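Biotin protein ligase-like protein of unknown function (Silicibacter sp., PDB 3BFM) is of unknown function but belongs to the biotin/lipoate protein ligase family and binds calcium ions as a two-chain assembly. Local coordinates at residues Ala37-Tyr42 against Ala52-Pro57; Arg108-Thr113 against Pro120-Val125; Met65-Val70 against His169-Trp174; Asn77-Leu82 against Pro157-Ser162. All blocks are in the same frame, centred on the assembly; numbering follows the deposited sequence. Where two conformers were deposited one is given.

Contact 1: residues Ala37-Tyr42 against Ala52-Pro57. With CA (calcium ion), chain C.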
loop_
_atom_site.group_PDB
_atom_site.type_symbol
_atom_site.label_atom_id
_atom_site.label_comp_id
_atom_site.label_asym_id
_atom_site.label_seq_id
_atom_site.Cartn_x
_atom_site.Cartn_y
_atom_site.Cartn_z
ATOM N N ALA A 37 5.591 5.991 -2.551
ATOM C CA ALA A 37 4.709 5.159 -3.328
ATOM C C ALA A 37 3.304 5.165 -2.741
ATOM O O ALA A 37 3.116 5.365 -1.543
ATOM C CB ALA A 37 5.248 3.736 -3.377
ATOM N N GLY A 38 2.314 4.976 -3.604
ATOM C CA GLY A 38 0.961 4.811 -3.174
ATOM C C GLY A 38 0.094 6.013 -3.453
ATOM O O GLY A 38 -1.117 5.893 -3.419
ATOM N N LEU A 39 0.713 7.148 -3.744
ATOM C CA LEU A 39 -0.035 8.310 -4.222
ATOM C C LEU A 39 -0.664 8.051 -5.580
ATOM O O LEU A 39 0.031 7.590 -6.520
ATOM C CB LEU A 39 0.867 9.509 -4.347
ATOM C CG LEU A 39 0.257 10.824 -4.822
ATOM C CD1 LEU A 39 -0.730 11.371 -3.783
ATOM C CD2 LEU A 39 1.373 11.849 -5.124
ATOM N N VAL A 40 -1.937 8.402 -5.672
ATOM C CA VAL A 40 -2.720 8.398 -6.892
ATOM C C VAL A 40 -3.225 9.816 -7.103
ATOM O O VAL A 40 -4.123 10.269 -6.427
ATOM C CB VAL A 40 -3.928 7.419 -6.865
ATOM C CG1 VAL A 40 -4.705 7.469 -8.191
ATOM C CG2 VAL A 40 -3.486 6.009 -6.519
ATOM N N VAL A 41 -2.628 10.515 -8.051
ATOM C CA VAL A 41 -3.097 11.843 -8.438
ATOM C C VAL A 41 -4.088 11.688 -9.568
ATOM O O VAL A 41 -3.838 10.931 -10.493
ATOM C CB VAL A 41 -1.940 12.727 -8.925
ATOM C CG1 VAL A 41 -2.454 14.179 -9.180
ATOM C CG2 VAL A 41 -0.794 12.707 -7.922
ATOM N N TYR A 42 -5.222 12.376 -9.495
ATOM C CA TYR A 42 -6.225 12.236 -10.522
ATOM C C TYR A 42 -6.872 13.562 -10.863
ATOM O O TYR A 42 -6.793 14.552 -10.112
ATOM C CB TYR A 42 -7.265 11.184 -10.105
ATOM C CG TYR A 42 -8.081 11.598 -8.888
ATOM C CD1 TYR A 42 -9.235 12.319 -9.038
ATOM C CD2 TYR A 42 -7.686 11.235 -7.609
ATOM C CE1 TYR A 42 -9.980 12.697 -7.965
ATOM C CE2 TYR A 42 -8.449 11.613 -6.487
ATOM C CZ TYR A 42 -9.578 12.330 -6.684
ATOM O OH TYR A 42 -10.331 12.743 -5.588
ATOM N N ALA A 52 -2.519 9.208 -12.192
ATOM C CA ALA A 52 -1.087 8.806 -12.189
ATOM C C ALA A 52 -0.795 8.186 -10.832
ATOM O O ALA A 52 -1.269 8.675 -9.824
ATOM C CB ALA A 52 -0.126 9.986 -12.511
ATOM N N LEU A 53 0.001 7.115 -10.867
ATOM C CA LEU A 53 0.444 6.352 -9.684
ATOM C C LEU A 53 1.936 6.510 -9.476
ATOM O O LEU A 53 2.723 6.324 -10.435
ATOM C CB LEU A 53 0.254 4.859 -9.893
ATOM C CG LEU A 53 -0.999 4.346 -10.566
ATOM C CD1 LEU A 53 -0.850 2.837 -10.666
ATOM C CD2 LEU A 53 -2.229 4.737 -9.752
ATOM N N VAL A 54 2.325 6.804 -8.227
ATOM C CA VAL A 54 3.743 6.832 -7.825
ATOM C C VAL A 54 4.087 5.457 -7.242
ATOM O O VAL A 54 3.383 4.955 -6.334
ATOM C CB VAL A 54 4.046 7.922 -6.775
ATOM C CG1 VAL A 54 5.495 7.794 -6.259
ATOM C CG2 VAL A 54 3.729 9.342 -7.359
ATOM N N LEU A 55 5.144 4.876 -7.803
ATOM C CA LEU A 55 5.676 3.569 -7.434
ATOM C C LEU A 55 7.178 3.672 -7.110
ATOM O O LEU A 55 7.866 4.623 -7.513
ATOM C CB LEU A 55 5.483 2.610 -8.602
ATOM C CG LEU A 55 4.058 2.537 -9.126
ATOM C CD1 LEU A 55 3.941 1.677 -10.385
ATOM C CD2 LEU A 55 3.183 1.976 -8.015
ATOM N N ALA A 56 7.676 2.686 -6.378
ATOM C CA ALA A 56 9.103 2.585 -6.086
ATOM C C ALA A 56 9.584 1.134 -5.993
ATOM O O ALA A 56 9.964 0.673 -4.923
ATOM C CB ALA A 56 9.426 3.348 -4.801
ATOM N N PRO A 57 9.607 0.411 -7.125
ATOM C CA PRO A 57 10.072 -0.980 -7.104
ATOM C C PRO A 57 11.596 -1.044 -6.920
ATOM O O PRO A 57 12.344 -0.277 -7.526
ATOM C CB PRO A 57 9.649 -1.522 -8.461
ATOM C CG PRO A 57 9.594 -0.330 -9.347
ATOM C CD PRO A 57 9.261 0.868 -8.486
HETATM CA CA CA C . 2.338 5.988 0.676
HETATM O O HOH W 1 4.179 4.514 1.392
HETATM O O HOH W 2 1.508 3.701 0.416
HETATM O O HOH W 3 2.495 8.120 -0.533
HETATM O O HOH W 4 3.619 7.359 2.280
HETATM O O HOH W 5 0.094 6.304 -0.170
#
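V41 and A52 face each other as an antiparallel hydrogen-bonded pair: V41 N reaches A52 O at 2.9 Å and A52 N reaches V41 O at 2.8 Å, both bonds somewhat bent. V40 and L53 follow as a non-hydrogen-bonded pair. Beyond them V54 uses both its backbone groups. Its N-H points almost straight at L39 O, 3.0 Å from N to O, and its carbonyl O takes the N-H of G38 at 2.9 Å. G38 turns the chain with a positive phi (107°), a backbone shape glycine adopts readily.

The apolar contacts are few. On the side of helix 23-32, V54 CG2 packs 4.1 Å from L39 CD2. Toward helix 156-175, V40 and L53 lie side by side, pointing the same way.

The metal is held at the start of the hairpin. Calcium binds A37 O at 2.4 Å, five waters, and A37 O of the second subunit, so the ion bridges the two chains. With strand 13-16 bonded to the other edge of 39-44 through T13 and E15, this is a beta hairpin at one side of the mixed sheet of a biotin/lipoate ligase-like domain.

Contact 2: residues Arg108-Thr113 against Pro120-Val125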
loop_
_atom_site.group_PDB
_atom_site.type_symbol
_atom_site.label_atom_id
_atom_site.label_comp_id
_atom_site.label_asym_id
_atom_site.label_seq_id
_atom_site.Cartn_x
_atom_site.Cartn_y
_atom_site.Cartn_z
ATOM N N ARG A 108 1.368 6.257 -19.761
ATOM C CA ARG A 108 2.696 6.847 -19.861
ATOM C C ARG A 108 3.499 6.392 -18.674
ATOM O O ARG A 108 2.918 6.075 -17.604
ATOM C CB ARG A 108 2.632 8.395 -19.894
ATOM C CG ARG A 108 2.136 8.911 -21.232
ATOM C CD ARG A 108 2.272 10.403 -21.323
ATOM N NE ARG A 108 1.260 11.042 -20.491
ATOM C CZ ARG A 108 1.240 12.339 -20.195
ATOM N NH1 ARG A 108 2.191 13.143 -20.649
ATOM N NH2 ARG A 108 0.268 12.827 -19.435
ATOM N N ILE A 109 4.813 6.414 -18.834
ATOM C CA ILE A 109 5.715 6.036 -17.755
ATOM C C ILE A 109 6.925 6.980 -17.693
ATOM O O ILE A 109 7.476 7.354 -18.756
ATOM C CB ILE A 109 6.145 4.541 -17.881
ATOM C CG1 ILE A 109 7.037 4.171 -16.725
ATOM C CG2 ILE A 109 6.879 4.198 -19.222
ATOM C CD1 ILE A 109 7.012 2.672 -16.402
ATOM N N ALA A 110 7.322 7.332 -16.457
ATOM C CA ALA A 110 8.506 8.151 -16.201
ATOM C C ALA A 110 9.218 7.562 -15.024
ATOM O O ALA A 110 8.645 6.825 -14.200
ATOM C CB ALA A 110 8.159 9.637 -15.898
ATOM N N ALA A 111 10.497 7.861 -14.946
ATOM C CA ALA A 111 11.251 7.459 -13.778
ATOM C C ALA A 111 12.400 8.432 -13.444
ATOM O O ALA A 111 12.713 9.326 -14.225
ATOM C CB ALA A 111 11.762 6.016 -13.968
ATOM N N SER A 112 13.034 8.189 -12.299
ATOM C CA SER A 112 13.985 9.121 -11.683
ATOM C C SER A 112 15.301 9.063 -12.390
ATOM O O SER A 112 16.121 9.957 -12.226
ATOM C CB SER A 112 14.189 8.792 -10.201
ATOM O OG SER A 112 14.905 7.564 -10.014
ATOM N N THR A 113 15.483 8.028 -13.208
ATOM C CA THR A 113 16.728 7.757 -13.918
ATOM C C THR A 113 16.392 7.253 -15.314
ATOM O O THR A 113 15.268 6.786 -15.574
ATOM C CB THR A 113 17.538 6.643 -13.183
ATOM O OG1 THR A 113 18.775 6.387 -13.868
ATOM C CG2 THR A 113 16.746 5.362 -13.176
ATOM N N PRO A 120 15.690 2.931 -9.754
ATOM C CA PRO A 120 15.200 4.298 -9.667
ATOM C C PRO A 120 14.687 4.662 -8.269
ATOM O O PRO A 120 14.233 3.795 -7.521
ATOM C CB PRO A 120 14.078 4.353 -10.748
ATOM C CG PRO A 120 13.761 2.968 -11.121
ATOM C CD PRO A 120 14.739 2.019 -10.437
ATOM N N ASP A 121 14.739 5.936 -7.909
ATOM C CA ASP A 121 14.169 6.380 -6.633
ATOM C C ASP A 121 12.664 6.369 -6.738
ATOM O O ASP A 121 11.971 6.329 -5.738
ATOM C CB ASP A 121 14.606 7.794 -6.305
ATOM C CG ASP A 121 16.113 7.924 -6.036
ATOM O OD1 ASP A 121 16.780 6.921 -5.710
ATOM O OD2 ASP A 121 16.617 9.063 -6.153
ATOM N N TRP A 122 12.162 6.485 -7.967
ATOM C CA TRP A 122 10.716 6.517 -8.204
ATOM C C TRP A 122 10.388 6.203 -9.632
ATOM O O TRP A 122 11.196 6.390 -10.529
ATOM C CB TRP A 122 10.100 7.857 -7.813
ATOM C CG TRP A 122 10.660 9.030 -8.522
ATOM C CD1 TRP A 122 11.628 9.891 -8.043
ATOM C CD2 TRP A 122 10.283 9.546 -9.815
ATOM N NE1 TRP A 122 11.881 10.858 -8.952
ATOM C CE2 TRP A 122 11.079 10.683 -10.049
ATOM C CE3 TRP A 122 9.385 9.138 -10.807
ATOM C CZ2 TRP A 122 10.989 11.416 -11.211
ATOM C CZ3 TRP A 122 9.285 9.885 -11.962
ATOM C CH2 TRP A 122 10.096 11.006 -12.157
ATOM N N LEU A 123 9.135 5.783 -9.825
ATOM C CA LEU A 123 8.564 5.572 -11.119
ATOM C C LEU A 123 7.099 6.016 -11.063
ATOM O O LEU A 123 6.445 5.826 -10.054
ATOM C CB LEU A 123 8.673 4.094 -11.447
ATOM C CG LEU A 123 8.441 3.666 -12.881
ATOM C CD1 LEU A 123 9.439 2.565 -13.308
ATOM C CD2 LEU A 123 6.985 3.216 -13.080
ATOM N N VAL A 124 6.613 6.625 -12.127
ATOM C CA VAL A 124 5.202 7.046 -12.202
ATOM C C VAL A 124 4.587 6.481 -13.455
ATOM O O VAL A 124 5.202 6.540 -14.522
ATOM C CB VAL A 124 5.069 8.596 -12.246
ATOM C CG1 VAL A 124 3.651 9.041 -12.602
ATOM C CG2 VAL A 124 5.539 9.207 -10.912
ATOM N N VAL A 125 3.395 5.906 -13.314
ATOM C CA VAL A 125 2.586 5.487 -14.464
ATOM C C VAL A 125 1.346 6.337 -14.556
ATOM O O VAL A 125 0.604 6.463 -13.588
ATOM C CB VAL A 125 2.203 3.994 -14.370
ATOM C CG1 VAL A 125 1.244 3.623 -15.494
ATOM C CG2 VAL A 125 3.446 3.185 -14.407
#
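A110 and V124 form an antiparallel hydrogen-bonded pair, A110 N to V124 O at 3.0 Å and V124 N to A110 O at 2.9 Å, with the non-hydrogen-bonded pairs I109-V125 and A111-L123 before and after it and the strand axes 168° apart in direction. Past the strand ends S112 N still finds W122 O, at 3.1 Å.

On the side facing helices 61-64 and 67-82, I109 CD1 lies against L123 CD2; the modelled 3.4 Å is unusually short, and with L123 in an uncommon chi2 the exact value is doubtful. I109 CD1 also meets V125 CG2, more loosely. The two strands, 102-111 and 123-130, are the arms of a beta hairpin inside the mixed sheet of the ligase-like domain, and V125 and L123 carry the sheet on to L53 and L55.

S112 does two jobs near the turn. Its OG, tucked between its own N and carbonyl carbon (chi1 70°), accepts the N-H of D121 at 2.7 Å. Its CB sits over the face of the W122 indole in a CH-pi contact, 3.5 Å from the centroid of the five-membered ring. The A111 carbonyl carbon lies above the same face, toward the rim. That indole is pinned at its NE1, which hydrogen-bonds E32. Nearby T113 CG2 touches P120 CB at 3.7 Å, while T113 OG1 bonds to the backbone N of D115.

Contact 3: residues Met65-Val70 against His169-Trp174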
loop_
_atom_site.group_PDB
_atom_site.type_symbol
_atom_site.label_atom_id
_atom_site.label_comp_id
_atom_site.label_asym_id
_atom_site.label_seq_id
_atom_site.Cartn_x
_atom_site.Cartn_y
_atom_site.Cartn_z
HETATM N N MSE A 65 10.555 -1.238 -15.685
HETATM C CA MSE A 65 9.708 -0.955 -16.849
HETATM C C MSE A 65 8.467 -1.864 -16.956
HETATM O O MSE A 65 7.495 -1.460 -17.594
HETATM C CB MSE A 65 10.519 -1.069 -18.135
HETATM C CG MSE A 65 11.661 -0.111 -18.274
HETATM SE SE MSE A 65 11.138 1.787 -17.873
HETATM C CE MSE A 65 9.932 2.066 -19.216
ATOM N N ALA A 66 8.502 -3.061 -16.357
ATOM C CA ALA A 66 7.338 -3.962 -16.297
ATOM C C ALA A 66 6.118 -3.285 -15.668
ATOM O O ALA A 66 4.979 -3.766 -15.797
ATOM C CB ALA A 66 7.698 -5.240 -15.549
HETATM N N MSE A 67 6.328 -2.169 -14.976
HETATM C CA MSE A 67 5.185 -1.485 -14.385
HETATM C C MSE A 67 4.209 -0.985 -15.470
HETATM O O MSE A 67 2.994 -0.861 -15.225
HETATM C CB MSE A 67 5.638 -0.304 -13.493
HETATM C CG MSE A 67 6.423 -0.745 -12.225
HETATM SE SE MSE A 67 5.333 -1.822 -11.032
HETATM C CE MSE A 67 6.086 -3.615 -11.696
ATOM N N LEU A 68 4.732 -0.648 -16.655
ATOM C CA LEU A 68 3.837 -0.245 -17.767
ATOM C C LEU A 68 2.867 -1.371 -18.191
ATOM O O LEU A 68 1.630 -1.196 -18.097
ATOM C CB LEU A 68 4.627 0.308 -18.960
ATOM C CG LEU A 68 3.821 0.776 -20.162
ATOM C CD1 LEU A 68 2.857 1.880 -19.708
ATOM C CD2 LEU A 68 4.728 1.301 -21.260
ATOM N N PRO A 69 3.396 -2.537 -18.654
ATOM C CA PRO A 69 2.466 -3.649 -18.930
ATOM C C PRO A 69 1.577 -4.078 -17.772
ATOM O O PRO A 69 0.384 -4.356 -17.965
ATOM C CB PRO A 69 3.385 -4.782 -19.394
ATOM C CG PRO A 69 4.755 -4.294 -19.253
ATOM C CD PRO A 69 4.771 -2.850 -19.109
ATOM N N VAL A 70 2.145 -4.113 -16.576
ATOM C CA VAL A 70 1.373 -4.394 -15.382
ATOM C C VAL A 70 0.175 -3.467 -15.242
ATOM O O VAL A 70 -0.930 -3.946 -15.000
ATOM C CB VAL A 70 2.242 -4.373 -14.116
ATOM C CG1 VAL A 70 1.365 -4.308 -12.842
ATOM C CG2 VAL A 70 3.203 -5.563 -14.055
ATOM N N HIS A 169 -3.324 -5.271 -7.383
ATOM C CA HIS A 169 -3.309 -6.741 -7.405
ATOM C C HIS A 169 -2.091 -7.290 -8.192
ATOM O O HIS A 169 -1.320 -8.118 -7.680
ATOM C CB HIS A 169 -4.642 -7.255 -7.971
ATOM C CG HIS A 169 -4.650 -8.714 -8.261
ATOM N ND1 HIS A 169 -4.887 -9.662 -7.288
ATOM C CD2 HIS A 169 -4.429 -9.397 -9.409
ATOM C CE1 HIS A 169 -4.810 -10.866 -7.828
ATOM N NE2 HIS A 169 -4.548 -10.733 -9.115
ATOM N N TRP A 170 -1.889 -6.767 -9.402
ATOM C CA TRP A 170 -0.821 -7.257 -10.300
ATOM C C TRP A 170 0.580 -6.798 -9.823
ATOM O O TRP A 170 1.591 -7.499 -9.987
ATOM C CB TRP A 170 -1.125 -6.867 -11.752
ATOM C CG TRP A 170 -2.210 -7.676 -12.323
ATOM C CD1 TRP A 170 -3.469 -7.274 -12.626
ATOM C CD2 TRP A 170 -2.149 -9.071 -12.626
ATOM N NE1 TRP A 170 -4.191 -8.321 -13.122
ATOM C CE2 TRP A 170 -3.405 -9.438 -13.134
ATOM C CE3 TRP A 170 -1.147 -10.037 -12.536
ATOM C CZ2 TRP A 170 -3.695 -10.756 -13.534
ATOM C CZ3 TRP A 170 -1.429 -11.333 -12.935
ATOM C CH2 TRP A 170 -2.696 -11.679 -13.422
ATOM N N ILE A 171 0.662 -5.616 -9.207
ATOM C CA ILE A 171 1.945 -5.141 -8.723
ATOM C C ILE A 171 2.335 -6.051 -7.589
ATOM O O ILE A 171 3.474 -6.460 -7.509
ATOM C CB ILE A 171 1.884 -3.677 -8.186
ATOM C CG1 ILE A 171 1.723 -2.697 -9.353
ATOM C CG2 ILE A 171 3.150 -3.362 -7.373
ATOM C CD1 ILE A 171 1.229 -1.250 -8.929
ATOM N N ASN A 172 1.373 -6.419 -6.739
ATOM C CA ASN A 172 1.710 -7.350 -5.631
ATOM C C ASN A 172 2.161 -8.722 -6.171
ATOM O O ASN A 172 3.127 -9.295 -5.692
ATOM C CB ASN A 172 0.568 -7.495 -4.611
ATOM C CG ASN A 172 0.398 -6.252 -3.740
ATOM O OD1 ASN A 172 1.367 -5.576 -3.441
ATOM N ND2 ASN A 172 -0.830 -5.969 -3.312
ATOM N N ARG A 173 1.531 -9.210 -7.225
ATOM C CA ARG A 173 1.933 -10.486 -7.800
ATOM C C ARG A 173 3.296 -10.409 -8.466
ATOM O O ARG A 173 4.089 -11.349 -8.400
ATOM C CB ARG A 173 0.882 -10.989 -8.766
ATOM C CG ARG A 173 -0.395 -11.320 -8.010
ATOM C CD ARG A 173 -1.401 -11.867 -8.882
ATOM N NE ARG A 173 -1.096 -13.254 -9.209
ATOM C CZ ARG A 173 -1.725 -13.940 -10.153
ATOM N NH1 ARG A 173 -2.706 -13.365 -10.848
ATOM N NH2 ARG A 173 -1.377 -15.203 -10.379
ATOM N N TRP A 174 3.574 -9.286 -9.120
ATOM C CA TRP A 174 4.871 -9.058 -9.692
ATOM C C TRP A 174 5.943 -9.114 -8.589
ATOM O O TRP A 174 6.993 -9.749 -8.736
ATOM C CB TRP A 174 4.886 -7.698 -10.386
ATOM C CG TRP A 174 6.222 -7.279 -10.875
ATOM C CD1 TRP A 174 6.800 -7.594 -12.075
ATOM C CD2 TRP A 174 7.157 -6.440 -10.190
ATOM N NE1 TRP A 174 8.018 -7.008 -12.178
ATOM C CE2 TRP A 174 8.266 -6.281 -11.039
ATOM C CE3 TRP A 174 7.147 -5.787 -8.949
ATOM C CZ2 TRP A 174 9.376 -5.523 -10.681
ATOM C CZ3 TRP A 174 8.252 -5.028 -8.590
ATOM C CH2 TRP A 174 9.357 -4.907 -9.460
#
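M67, a selenomethionine, crosses to I171 and W174. Its CB packs on L123 of strand 123-130. CG leaves beside the backbone N, and a bend at chi2 brings SE beside L55 of the sheet and I171. SE passes I171 CG1 at 4.1 Å, the two side chains crossing at about a right angle. A further bend at chi3 swings the terminal methyl over the W174 indole. There CE stands 3.5 Å from the centroid of the six-membered ring, only 18° off its normal, and 3.4 Å from the CD2 atom. SE itself is above the same ring at a distance of 5.0 Å, so the methyl rather than the selenium makes the close approach. In W174, chi1 (173°) carries the indole toward M67, and chi2 (86°) turns its face to the methyl.

A66 adds its CB at 3.8 Å from W174 NE1. One turn further along, V70 CG1 touches both W170 CB, 3.7 Å away, and I171 CG1, 3.9 Å away. No hydrogen bond crosses here. The polar end of W170 is used elsewhere, bonded to N77. I171 also packs on P10 of the second subunit. The whole is a Met-aromatic contact within apolar helix-helix packing, where helices 67-82 and 156-175 meet above the central sheet of the ligase-like domain.

Contact 4: residues Asn77-Leu82 against Pro157-Ser162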
loop_
_atom_site.group_PDB
_atom_site.type_symbol
_atom_site.label_atom_id
_atom_site.label_comp_id
_atom_site.label_asym_id
_atom_site.label_seq_id
_atom_site.Cartn_x
_atom_site.Cartn_y
_atom_site.Cartn_z
ATOM N N ASN A 77 -8.382 -5.166 -17.016
ATOM C CA ASN A 77 -9.197 -5.876 -16.030
ATOM C C ASN A 77 -10.246 -4.955 -15.418
ATOM O O ASN A 77 -11.386 -5.359 -15.184
ATOM C CB ASN A 77 -8.351 -6.385 -14.856
ATOM C CG ASN A 77 -7.383 -7.520 -15.201
ATOM O OD1 ASN A 77 -6.743 -8.034 -14.292
ATOM N ND2 ASN A 77 -7.236 -7.878 -16.455
ATOM N N ALA A 78 -9.840 -3.721 -15.140
ATOM C CA ALA A 78 -10.683 -2.699 -14.548
ATOM C C ALA A 78 -11.824 -2.362 -15.495
ATOM O O ALA A 78 -12.974 -2.405 -15.105
ATOM C CB ALA A 78 -9.852 -1.439 -14.191
ATOM N N LEU A 79 -11.523 -2.070 -16.757
ATOM C CA LEU A 79 -12.612 -1.776 -17.705
ATOM C C LEU A 79 -13.552 -3.007 -17.925
ATOM O O LEU A 79 -14.790 -2.869 -17.924
ATOM C CB LEU A 79 -12.031 -1.284 -19.028
ATOM C CG LEU A 79 -12.994 -0.683 -20.055
ATOM C CD1 LEU A 79 -13.928 0.347 -19.402
ATOM C CD2 LEU A 79 -12.172 -0.046 -21.180
ATOM N N GLY A 80 -12.973 -4.196 -18.095
ATOM C CA GLY A 80 -13.764 -5.429 -18.227
ATOM C C GLY A 80 -14.734 -5.727 -17.086
ATOM O O GLY A 80 -15.820 -6.282 -17.292
ATOM N N ALA A 81 -14.352 -5.350 -15.877
ATOM C CA ALA A 81 -15.251 -5.463 -14.727
ATOM C C ALA A 81 -16.475 -4.517 -14.777
ATOM O O ALA A 81 -17.444 -4.741 -14.045
ATOM C CB ALA A 81 -14.476 -5.220 -13.440
ATOM N N LEU A 82 -16.421 -3.456 -15.590
ATOM C CA LEU A 82 -17.450 -2.393 -15.604
ATOM C C LEU A 82 -18.192 -2.238 -16.933
ATOM O O LEU A 82 -19.285 -1.688 -16.982
ATOM C CB LEU A 82 -16.805 -1.037 -15.245
ATOM C CG LEU A 82 -16.188 -0.917 -13.847
ATOM C CD1 LEU A 82 -15.530 0.462 -13.635
ATOM C CD2 LEU A 82 -17.205 -1.174 -12.758
ATOM N N PRO A 157 -15.422 7.850 -11.945
ATOM C CA PRO A 157 -14.897 7.577 -10.606
ATOM C C PRO A 157 -14.739 6.087 -10.312
ATOM O O PRO A 157 -13.782 5.684 -9.675
ATOM C CB PRO A 157 -15.975 8.166 -9.667
ATOM C CG PRO A 157 -16.770 9.096 -10.481
ATOM C CD PRO A 157 -16.663 8.646 -11.909
ATOM N N ARG A 158 -15.708 5.276 -10.706
ATOM C CA ARG A 158 -15.646 3.830 -10.447
ATOM C C ARG A 158 -14.536 3.165 -11.236
ATOM O O ARG A 158 -13.888 2.256 -10.754
ATOM C CB ARG A 158 -16.975 3.160 -10.776
ATOM C CG ARG A 158 -18.191 3.712 -10.000
ATOM C CD ARG A 158 -18.147 3.427 -8.508
ATOM N NE ARG A 158 -17.340 4.362 -7.735
ATOM C CZ ARG A 158 -17.713 5.592 -7.382
ATOM N NH1 ARG A 158 -18.877 6.097 -7.781
ATOM N NH2 ARG A 158 -16.889 6.337 -6.662
ATOM N N LEU A 159 -14.346 3.606 -12.475
ATOM C CA LEU A 159 -13.235 3.122 -13.329
ATOM C C LEU A 159 -11.838 3.438 -12.738
ATOM O O LEU A 159 -10.931 2.597 -12.710
ATOM C CB LEU A 159 -13.390 3.658 -14.740
ATOM C CG LEU A 159 -12.332 3.171 -15.749
ATOM C CD1 LEU A 159 -12.284 1.650 -15.921
ATOM C CD2 LEU A 159 -12.509 3.834 -17.139
ATOM N N LEU A 160 -11.676 4.672 -12.268
ATOM C CA LEU A 160 -10.478 5.065 -11.537
ATOM C C LEU A 160 -10.186 4.194 -10.331
ATOM O O LEU A 160 -9.063 3.722 -10.162
ATOM C CB LEU A 160 -10.582 6.531 -11.144
ATOM C CG LEU A 160 -9.469 7.113 -10.292
ATOM C CD1 LEU A 160 -8.088 6.988 -10.986
ATOM C CD2 LEU A 160 -9.822 8.583 -10.010
ATOM N N GLU A 161 -11.197 3.989 -9.473
ATOM C CA GLU A 161 -11.062 3.138 -8.311
ATOM C C GLU A 161 -10.660 1.741 -8.709
ATOM O O GLU A 161 -9.800 1.124 -8.084
ATOM C CB GLU A 161 -12.411 3.046 -7.579
ATOM C CG GLU A 161 -12.793 4.310 -6.888
ATOM C CD GLU A 161 -14.217 4.289 -6.334
ATOM O OE1 GLU A 161 -15.019 3.402 -6.727
ATOM O OE2 GLU A 161 -14.509 5.148 -5.469
ATOM N N SER A 162 -11.298 1.247 -9.762
ATOM C CA SER A 162 -11.061 -0.112 -10.229
ATOM C C SER A 162 -9.661 -0.268 -10.826
ATOM O O SER A 162 -9.006 -1.286 -10.629
ATOM C CB SER A 162 -12.126 -0.500 -11.234
ATOM O OG SER A 162 -12.067 -1.879 -11.468
#
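E161 OE2 is gripped twice, by the backbone N of T7 and by NH2 of R158, whose CB touches L82 CD1 across the contact; the NH2 bond is 2.9 Å. NE of R158 takes the other oxygen, OE1, at 2.7 Å. The arginine therefore meets the carboxylate side-on with its partners in the guanidinium plane, yet approaches both oxygens from above the carboxylate plane. That salt bridge lies within helix 157-162, which packs on strand 39-44 of the alpha/beta ligase-like domain; helix 77-82 packs against it, their directions 136° apart and their axes 8.9 Å from each other at closest.

No hydrogen bond crosses; the contact is mostly apolar. L159 sends CD1 into the first turn of the other segment, 3.9 Å from L79 CA; its CG is anti to the backbone N (chi1 -177°), which aims the branch across. Small residues let the backbones come close where A78 CB meets S162 CB, at 3.8 Å, with their CA atoms 5.0 Å apart. S162 OG, hydrogen-bonded elsewhere, also lies by A78, less certainly because S162 has two conformers. Farther on, L82 lays its side chain against the backbone of 158-159: its CD1 ends 3.5 Å from L159 CA.

How the contacts relate
Contacts 1 and 2 belong to neighbouring hairpins of one sheet: L55 N to L123 O at 2.8 Å and L53 N to V125 O at 2.9 Å are probable hydrogen bonds. Contact 3 roofs this junction, with L55 CD1 3.8 Å from M67 SE and L123 CD2 3.8 Å from M67 CB. Contacts 3 and 4 lie on the same two helices, centres about 17 Å apart, tied by W170 NE1 to N77 OD1 (2.8 Å). Contact 4 also reaches contact 1, where L160 packs on Y42, but does not touch contact 2. The bridging calcium is at contact 1, and the I171 side chain lies about 12 Å from that same ion; a second calcium, bound by Q21, D22 and E43, lies about 9 Å from the V41 side chain.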